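Local coordinates for putative translational inhibitor protein (Yersinia pestis, PDB 5V4D) that is of unknown function but belongs to the Rid (YjgF-like) family and, like its relatives, may hydrolyse reactive enamines and imines, at residues 44-48 / 49-53. Numbering follows the deposited sequence.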
loop_
_atom_site.group_PDB
_atom_site.type_symbol
_atom_site.label_atom_id
_atom_site.label_comp_id
_atom_site.label_asym_id
_atom_site.label_seq_id
_atom_site.Cartn_x
_atom_site.Cartn_y
_atom_site.Cartn_z
ATOM N N LEU A 44 -6.933 -5.961 -22.290
ATOM C CA LEU A 44 -6.321 -6.900 -21.366
ATOM C C LEU A 44 -5.819 -8.108 -22.143
ATOM O O LEU A 44 -6.496 -8.608 -23.055
ATOM C CB LEU A 44 -7.350 -7.341 -20.306
ATOM C CG LEU A 44 -6.815 -8.086 -19.113
ATOM C CD1 LEU A 44 -6.147 -7.124 -18.187
ATOM C CD2 LEU A 44 -7.973 -8.841 -18.428
ATOM N N VAL A 45 -4.631 -8.580 -21.787
ATOM C CA VAL A 45 -4.135 -9.763 -22.457
ATOM C C VAL A 45 -4.889 -11.005 -21.972
ATOM O O VAL A 45 -5.776 -10.934 -21.102
ATOM C CB VAL A 45 -2.602 -9.879 -22.302
ATOM C CG1 VAL A 45 -1.904 -8.574 -22.768
ATOM C CG2 VAL A 45 -2.184 -10.180 -20.887
ATOM N N GLU A 46 -4.560 -12.148 -22.562
ATOM C CA GLU A 46 -5.241 -13.412 -22.281
ATOM C C GLU A 46 -5.276 -13.728 -20.784
ATOM O O GLU A 46 -4.374 -13.342 -20.020
ATOM C CB GLU A 46 -4.491 -14.511 -23.039
ATOM C CG GLU A 46 -4.862 -15.927 -22.728
ATOM C CD GLU A 46 -4.130 -16.899 -23.616
ATOM O OE1 GLU A 46 -3.456 -17.795 -23.054
ATOM O OE2 GLU A 46 -4.227 -16.749 -24.867
ATOM N N ASN A 47 -6.302 -14.502 -20.379
ATOM C CA ASN A 47 -6.479 -14.947 -18.994
ATOM C C ASN A 47 -5.485 -16.062 -18.647
ATOM O O ASN A 47 -5.835 -17.249 -18.516
ATOM C CB ASN A 47 -7.949 -15.375 -18.821
ATOM C CG ASN A 47 -8.314 -15.700 -17.390
ATOM O OD1 ASN A 47 -8.799 -16.799 -17.109
ATOM N ND2 ASN A 47 -8.136 -14.741 -16.489
ATOM N N ASP A 48 -4.223 -15.670 -18.513
ATOM C CA ASP A 48 -3.086 -16.561 -18.285
ATOM C C ASP A 48 -2.134 -15.798 -17.362
ATOM O O ASP A 48 -1.678 -14.706 -17.728
ATOM C CB ASP A 48 -2.443 -16.888 -19.638
ATOM C CG ASP A 48 -1.138 -17.671 -19.565
ATOM O OD1 ASP A 48 -0.949 -18.568 -20.432
ATOM O OD2 ASP A 48 -0.240 -17.387 -18.781
ATOM N N ILE A 49 -1.908 -16.318 -16.143
ATOM C CA ILE A 49 -1.145 -15.549 -15.157
ATOM C C ILE A 49 0.265 -15.226 -15.656
ATOM O O ILE A 49 0.787 -14.153 -15.357
ATOM C CB ILE A 49 -1.134 -16.283 -13.797
ATOM C CG1 ILE A 49 -0.452 -15.425 -12.731
ATOM C CG2 ILE A 49 -0.426 -17.670 -13.879
ATOM C CD1 ILE A 49 -1.299 -14.185 -12.311
ATOM N N GLU A 50 0.895 -16.134 -16.416
ATOM C CA GLU A 50 2.260 -15.865 -16.889
ATOM C C GLU A 50 2.273 -14.736 -17.910
ATOM O O GLU A 50 3.073 -13.786 -17.799
ATOM C CB GLU A 50 2.889 -17.150 -17.465
ATOM C CG GLU A 50 3.002 -18.224 -16.374
ATOM C CD GLU A 50 3.649 -19.530 -16.812
ATOM O OE1 GLU A 50 3.488 -20.540 -16.071
ATOM O OE2 GLU A 50 4.316 -19.555 -17.878
ATOM N N LYS A 51 1.396 -14.808 -18.915
ATOM C CA LYS A 51 1.334 -13.730 -19.913
ATOM C C LYS A 51 0.988 -12.395 -19.256
ATOM O O LYS A 51 1.551 -11.344 -19.619
ATOM C CB LYS A 51 0.316 -14.088 -20.992
ATOM C CG LYS A 51 0.817 -15.197 -21.907
ATOM C CD LYS A 51 -0.266 -15.619 -22.870
ATOM C CE LYS A 51 0.196 -16.798 -23.748
ATOM N NZ LYS A 51 -0.933 -17.223 -24.614
ATOM N N GLN A 52 0.099 -12.425 -18.254
ATOM C CA GLN A 52 -0.314 -11.172 -17.621
ATOM C C GLN A 52 0.800 -10.583 -16.779
ATOM O O GLN A 52 1.003 -9.357 -16.788
ATOM C CB GLN A 52 -1.589 -11.373 -16.779
ATOM C CG GLN A 52 -2.811 -11.653 -17.648
ATOM C CD GLN A 52 -4.123 -11.442 -16.926
ATOM O OE1 GLN A 52 -4.160 -11.098 -15.747
ATOM N NE2 GLN A 52 -5.217 -11.617 -17.662
ATOM N N THR A 53 1.560 -11.429 -16.062
ATOM C CA THR A 53 2.698 -10.927 -15.298
ATOM C C THR A 53 3.729 -10.296 -16.210
ATOM O O THR A 53 4.256 -9.224 -15.901
ATOM C CB THR A 53 3.333 -12.066 -14.493
ATOM O OG1 THR A 53 2.374 -12.615 -13.576
ATOM C CG2 THR A 53 4.472 -11.515 -13.686
HETATM O O HOH W 1 -7.972 -12.001 -16.665
#
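The side-chain amide of Q52 is flanked obliquely at its NE2 end, one neighbour on each side of the amide plane: CD2 of L44 rests 4.0 Å from Q52 NE2, and CA of N47 lies 3.8 Å from it. At the nitrogen edge, Q52 NE2 donates 3.0 Å to the backbone O of E46 and also to a water shared with N47 ND2; at the other end, Q52 OE1 accepts from the backbone N of L119. NE2 sits above the E46 carbonyl plane, 49° out of it, while D48 N reaches E46 O at 2.8 Å from the opposite face and closes an inverse gamma turn centred on N47. Along the stem of Q52, its CG packs 3.6 Å from V45 CG2.

D48 is the N-cap residue of helix 49-66. With CG anti to the backbone N (chi1 173°), its carboxylate caps the first turn, where OD2 takes the N-H of K51 at 3.1 Å from above the carboxylate plane (52° out of it) and, weakly, that of E50. K51, extended beyond CG, runs past this carboxylate to a salt bridge of 3.0 Å between its NZ and E46 OE1, on the exposed side.

Polar anchors thus tie the loop to the helix start: a buried amide holding the turn's carbonyl, the salt bridge, and an acidic cap whose negative charge probably complements the helix dipole and may be partly offset by nearby K51.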